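Local coordinates for protein LipS lipolytic enzyme (Unidentified, PDB 4FBL) that probably hydrolyses ester bonds of lipids as a thermostable, metagenome-derived lipase of the alpha/beta-hydrolase fold, at residues C[80-85]-C[109-114]; C[103-108]-C[131-136]. All coordinates share one frame; numbering follows the deposited sequence.

Contact 1 (C[80-85]-C[109-114])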
loop_
_atom_site.group_PDB
_atom_site.type_symbol
_atom_site.label_atom_id
_atom_site.label_comp_id
_atom_site.label_asym_id
_atom_site.label_seq_id
_atom_site.Cartn_x
_atom_site.Cartn_y
_atom_site.Cartn_z
ATOM N N THR C 80 6.357 -4.811 -32.077
ATOM C CA THR C 80 7.233 -3.863 -31.335
ATOM C C THR C 80 7.189 -4.265 -29.820
ATOM O O THR C 80 6.104 -4.680 -29.341
ATOM C CB THR C 80 6.755 -2.424 -31.573
ATOM O OG1 THR C 80 6.869 -2.119 -32.989
ATOM C CG2 THR C 80 7.564 -1.371 -30.800
ATOM N N VAL C 81 8.362 -4.260 -29.156
ATOM C CA VAL C 81 8.569 -4.816 -27.801
ATOM C C VAL C 81 9.367 -3.819 -26.964
ATOM O O VAL C 81 10.432 -3.340 -27.421
ATOM C CB VAL C 81 9.268 -6.205 -27.758
ATOM C CG1 VAL C 81 9.328 -6.728 -26.303
ATOM C CG2 VAL C 81 8.483 -7.290 -28.576
ATOM N N ALA C 82 8.846 -3.450 -25.787
ATOM C CA ALA C 82 9.647 -2.700 -24.760
ATOM C C ALA C 82 9.666 -3.554 -23.498
ATOM O O ALA C 82 8.585 -3.783 -22.888
ATOM C CB ALA C 82 9.026 -1.312 -24.444
ATOM N N THR C 83 10.886 -3.975 -23.078
ATOM C CA THR C 83 11.095 -4.736 -21.885
ATOM C C THR C 83 12.056 -3.886 -21.056
ATOM O O THR C 83 13.252 -4.064 -21.156
ATOM C CB THR C 83 11.758 -6.090 -22.166
ATOM O OG1 THR C 83 10.963 -6.703 -23.167
ATOM C CG2 THR C 83 11.721 -6.998 -20.890
ATOM N N PRO C 84 11.543 -2.956 -20.236
ATOM C CA PRO C 84 12.444 -2.015 -19.531
ATOM C C PRO C 84 13.193 -2.620 -18.365
ATOM O O PRO C 84 12.707 -3.560 -17.739
ATOM C CB PRO C 84 11.469 -0.939 -18.944
ATOM C CG PRO C 84 10.108 -1.662 -18.886
ATOM C CD PRO C 84 10.122 -2.610 -20.095
ATOM N N ARG C 85 14.287 -1.956 -17.996
ATOM C CA ARG C 85 15.048 -2.315 -16.813
ATOM C C ARG C 85 14.513 -1.323 -15.738
ATOM O O ARG C 85 14.723 -0.112 -15.848
ATOM C CB ARG C 85 16.566 -2.104 -17.025
ATOM C CG ARG C 85 17.380 -2.603 -15.805
ATOM C CD ARG C 85 18.939 -2.386 -16.055
ATOM N NE ARG C 85 19.207 -1.001 -16.446
ATOM C CZ ARG C 85 19.292 0.024 -15.611
ATOM N NH1 ARG C 85 19.046 -0.096 -14.296
ATOM N NH2 ARG C 85 19.606 1.178 -16.115
ATOM N N VAL C 109 5.346 4.329 -17.493
ATOM C CA VAL C 109 4.871 5.446 -18.271
ATOM C C VAL C 109 5.827 5.764 -19.439
ATOM O O VAL C 109 5.374 5.884 -20.536
ATOM C CB VAL C 109 4.641 6.699 -17.379
ATOM C CG1 VAL C 109 4.251 7.852 -18.268
ATOM C CG2 VAL C 109 3.416 6.412 -16.477
ATOM N N ALA C 110 7.136 5.869 -19.218
ATOM C CA ALA C 110 8.058 6.125 -20.334
ATOM C C ALA C 110 8.080 4.962 -21.359
ATOM O O ALA C 110 8.255 5.213 -22.553
ATOM C CB ALA C 110 9.519 6.342 -19.820
ATOM N N ALA C 111 7.981 3.715 -20.925
ATOM C CA ALA C 111 7.926 2.579 -21.904
ATOM C C ALA C 111 6.613 2.668 -22.730
ATOM O O ALA C 111 6.543 2.348 -23.962
ATOM C CB ALA C 111 8.020 1.171 -21.139
ATOM N N MET C 112 5.547 3.094 -22.059
ATOM C CA MET C 112 4.228 3.288 -22.748
ATOM C C MET C 112 4.395 4.406 -23.744
ATOM O O MET C 112 3.902 4.306 -24.842
ATOM C CB MET C 112 3.116 3.772 -21.807
ATOM C CG MET C 112 2.502 2.637 -21.041
ATOM S SD MET C 112 1.289 3.196 -19.822
ATOM C CE MET C 112 0.099 4.001 -20.948
ATOM N N ARG C 113 5.095 5.480 -23.381
ATOM C CA ARG C 113 5.285 6.577 -24.346
ATOM C C ARG C 113 6.148 6.138 -25.542
ATOM O O ARG C 113 5.890 6.556 -26.666
ATOM C CB ARG C 113 5.849 7.818 -23.652
ATOM C CG ARG C 113 4.755 8.354 -22.671
ATOM C CD ARG C 113 5.226 9.472 -21.754
ATOM N NE ARG C 113 4.094 10.098 -21.065
ATOM C CZ ARG C 113 4.191 10.934 -20.027
ATOM N NH1 ARG C 113 5.390 11.228 -19.512
ATOM N NH2 ARG C 113 3.081 11.453 -19.483
ATOM N N TRP C 114 7.142 5.292 -25.302
ATOM C CA TRP C 114 8.057 4.816 -26.360
ATOM C C TRP C 114 7.262 3.939 -27.352
ATOM O O TRP C 114 7.438 4.066 -28.593
ATOM C CB TRP C 114 9.222 4.049 -25.723
ATOM C CG TRP C 114 10.239 3.491 -26.673
ATOM C CD1 TRP C 114 11.412 4.080 -27.053
ATOM C CD2 TRP C 114 10.198 2.195 -27.350
ATOM N NE1 TRP C 114 12.106 3.236 -27.928
ATOM C CE2 TRP C 114 11.383 2.089 -28.137
ATOM C CE3 TRP C 114 9.254 1.126 -27.391
ATOM C CZ2 TRP C 114 11.687 0.931 -28.912
ATOM C CZ3 TRP C 114 9.526 -0.021 -28.199
ATOM C CH2 TRP C 114 10.737 -0.105 -28.959
#
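W114 holds its CG anti to the backbone N (chi1 180°), which swings the indole off helix 109-114 and brings its six-membered ring up to strand 80-83. On the strand T80 answers with a chi1 of -62°: this puts CG2 anti to its own backbone N and turns the methyl to the indole, while OG1 is left to bond the backbone of G49 and S50. The pairing is a helix packed on the central sheet of an alpha/beta-hydrolase fold, near one border of that sheet; the axes of strand 80-83 and of the 109-114 turns run nearly antiparallel (165°), 9.0 Å apart at their closest.

The benzo part of the indole does most of the touching. Its CZ3 meets CG2 of T80 at 3.5 Å, the two side chains crossing at a slant. The same CZ3 lies 3.5 Å from the carbonyl O of V81, a van der Waals approach to the strand backbone, whereas the CB of V81 is directed away from the helix. One residue further along, the CB of A82 packs on CE3 of W114 at 3.8 Å. Were W114 shortened to an alanine, the methyls of T80 and A82 would probably lose their aromatic partner and a gap would open between helix and strand.

Outside the two segments the indole also meets Y46 edge-to-face and R118 in a cation-pi contact, so the ring is engaged by neighbours on strand 45-47 and on its own helix. Where the backbones come nearest, A82 and A111 are both alanines, and their small side chains permit a CA to CA spacing of 6.2 Å between them. Just past the strand, P84 extends the apolar surface, its ring carbon CG resting 4.2 Å from CB of A111.

Contact 2 (C[103-108]-C[131-136]); sequences DWTADI and GALTVW
T105 and W136 make the CH-pi contact of this helix pair: the T105 methyl CG2 stands 3.7 Å from the centroid of the W136 six-membered ring and only 5° off the ring normal, almost straight above its centre. The T105 CB lies over the same face, 3.8 Å from CH2 of W136. With chi1 at 45°, OG1 of T105 sits between the backbone N and the carbonyl carbon, where it bonds to A101 O of its own helix and leaves the methyl for the indole.

The remaining contacts are apolar packing. I108 reaches W136 at the ring's edge instead, with CG2 near the ring plane and 4.1 Å from CZ3, while its other branch, CG1, approaches CD1 of L133 at 4.1 Å. L133 spreads its two methyls between partners: CD2 packs on CG2 of T105 at 3.8 Å, the two side chains crossing at about a right angle.

Helix 129-140 starts at the probable nucleophile elbow of the alpha/beta-hydrolase fold, the GxSxG turn after strand 121-127, and its 131-136 turns cross segment 103-108 at -66°. L133 also touches residues of that turn.

Packing from elsewhere closes round the same side chains. I206 of helix 200-213 touches T105, V209 and L213 touch W136, and F167 of the second subunit packs on both T105 and W136. On the sheet side I108 rests on L55, S57 and M124.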
loop_
_atom_site.group_PDB
_atom_site.type_symbol
_atom_site.label_atom_id
_atom_site.label_comp_id
_atom_site.label_asym_id
_atom_site.label_seq_id
_atom_site.Cartn_x
_atom_site.Cartn_y
_atom_site.Cartn_z
ATOM N N ASP C 103 9.404 6.077 -9.039
ATOM C CA ASP C 103 10.345 5.684 -10.087
ATOM C C ASP C 103 9.729 4.585 -10.964
ATOM O O ASP C 103 9.790 4.691 -12.157
ATOM C CB ASP C 103 11.650 5.114 -9.490
ATOM C CG ASP C 103 12.471 6.189 -8.675
ATOM O OD1 ASP C 103 12.360 7.375 -8.942
ATOM O OD2 ASP C 103 13.218 5.857 -7.758
ATOM N N TRP C 104 9.201 3.514 -10.393
ATOM C CA TRP C 104 8.827 2.371 -11.203
ATOM C C TRP C 104 7.594 2.613 -12.046
ATOM O O TRP C 104 7.471 2.080 -13.148
ATOM C CB TRP C 104 8.663 1.063 -10.385
ATOM C CG TRP C 104 9.967 0.762 -9.626
ATOM C CD1 TRP C 104 11.238 1.081 -10.023
ATOM C CD2 TRP C 104 10.094 0.211 -8.293
ATOM N NE1 TRP C 104 12.171 0.729 -9.060
ATOM C CE2 TRP C 104 11.496 0.204 -7.978
ATOM C CE3 TRP C 104 9.157 -0.218 -7.330
ATOM C CZ2 TRP C 104 11.998 -0.255 -6.757
ATOM C CZ3 TRP C 104 9.656 -0.701 -6.061
ATOM C CH2 TRP C 104 11.070 -0.749 -5.825
ATOM N N THR C 105 6.656 3.371 -11.524
ATOM C CA THR C 105 5.477 3.688 -12.329
ATOM C C THR C 105 5.898 4.675 -13.450
ATOM O O THR C 105 5.356 4.633 -14.581
ATOM C CB THR C 105 4.321 4.279 -11.475
ATOM O OG1 THR C 105 4.803 5.289 -10.552
ATOM C CG2 THR C 105 3.599 3.179 -10.728
ATOM N N ALA C 106 6.824 5.592 -13.145
ATOM C CA ALA C 106 7.355 6.462 -14.198
ATOM C C ALA C 106 8.119 5.647 -15.257
ATOM O O ALA C 106 8.098 6.027 -16.472
ATOM C CB ALA C 106 8.259 7.642 -13.639
ATOM N N ASP C 107 8.758 4.530 -14.863
ATOM C CA ASP C 107 9.418 3.714 -15.876
ATOM C C ASP C 107 8.384 3.106 -16.835
ATOM O O ASP C 107 8.636 3.027 -18.054
ATOM C CB ASP C 107 10.248 2.569 -15.304
ATOM C CG ASP C 107 11.458 3.058 -14.471
ATOM O OD1 ASP C 107 12.129 4.010 -14.870
ATOM O OD2 ASP C 107 11.685 2.506 -13.396
ATOM N N ILE C 108 7.270 2.646 -16.289
ATOM C CA ILE C 108 6.180 2.047 -17.097
ATOM C C ILE C 108 5.537 3.098 -18.002
ATOM O O ILE C 108 5.310 2.826 -19.156
ATOM C CB ILE C 108 5.151 1.491 -16.213
ATOM C CG1 ILE C 108 5.799 0.397 -15.329
ATOM C CG2 ILE C 108 3.935 0.929 -17.033
ATOM C CD1 ILE C 108 6.644 -0.809 -16.089
ATOM N N GLY C 131 3.601 -7.754 -12.815
ATOM C CA GLY C 131 2.202 -8.067 -13.126
ATOM C C GLY C 131 1.227 -7.168 -12.337
ATOM O O GLY C 131 0.095 -6.877 -12.798
ATOM N N ALA C 132 1.669 -6.669 -11.184
ATOM C CA ALA C 132 0.853 -5.663 -10.431
ATOM C C ALA C 132 0.913 -4.307 -11.162
ATOM O O ALA C 132 -0.103 -3.578 -11.239
ATOM C CB ALA C 132 1.447 -5.499 -8.958
ATOM N N LEU C 133 2.092 -4.001 -11.742
ATOM C CA LEU C 133 2.223 -2.864 -12.601
ATOM C C LEU C 133 1.367 -2.909 -13.896
ATOM O O LEU C 133 0.940 -1.839 -14.400
ATOM C CB LEU C 133 3.691 -2.577 -12.925
ATOM C CG LEU C 133 4.540 -1.983 -11.770
ATOM C CD1 LEU C 133 6.017 -2.157 -12.080
ATOM C CD2 LEU C 133 4.193 -0.484 -11.578
ATOM N N THR C 134 1.176 -4.110 -14.428
ATOM C CA THR C 134 0.362 -4.352 -15.601
ATOM C C THR C 134 -1.108 -3.994 -15.194
ATOM O O THR C 134 -1.807 -3.243 -15.922
ATOM C CB THR C 134 0.466 -5.833 -15.994
ATOM O OG1 THR C 134 1.783 -6.109 -16.452
ATOM C CG2 THR C 134 -0.511 -6.228 -17.079
ATOM N N VAL C 135 -1.559 -4.509 -14.035
ATOM C CA VAL C 135 -2.883 -4.171 -13.492
ATOM C C VAL C 135 -2.951 -2.680 -13.208
ATOM O O VAL C 135 -3.927 -2.061 -13.537
ATOM C CB VAL C 135 -3.239 -4.961 -12.257
ATOM C CG1 VAL C 135 -4.602 -4.431 -11.650
ATOM C CG2 VAL C 135 -3.394 -6.430 -12.623
ATOM N N TRP C 136 -1.915 -2.090 -12.642
ATOM C CA TRP C 136 -1.946 -0.665 -12.356
ATOM C C TRP C 136 -2.100 0.112 -13.648
ATOM O O TRP C 136 -2.871 1.113 -13.676
ATOM C CB TRP C 136 -0.653 -0.190 -11.625
ATOM C CG TRP C 136 -0.540 1.273 -11.593
ATOM C CD1 TRP C 136 -1.121 2.165 -10.666
ATOM C CD2 TRP C 136 0.222 2.084 -12.496
ATOM N NE1 TRP C 136 -0.807 3.467 -11.001
ATOM C CE2 TRP C 136 0.029 3.458 -12.101
ATOM C CE3 TRP C 136 1.051 1.790 -13.587
ATOM C CZ2 TRP C 136 0.604 4.550 -12.805
ATOM C CZ3 TRP C 136 1.627 2.873 -14.289
ATOM C CH2 TRP C 136 1.409 4.246 -13.874
#

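The two contacts share helix 101-118: its later turns, 109-114, pack on strand 80-83 in contact 1, and its earlier turns, 103-108, meet helix 129-140 in contact 2. Their centres are about 11 Å apart, and they touch directly where CG2 of V109 lies 3.9 Å from CH2 of W136. Along the chain the segments alternate, 80-85, 103-108, 109-114, 131-136, so one helix ties a strand near the border of the seven-stranded sheet to the helix that starts at the probable nucleophile elbow. Contact 2 lies nearer the centre of the chain, and the V109-W136 touch joins the two apolar contacts along one helix, contact 2 being the nearer to that elbow.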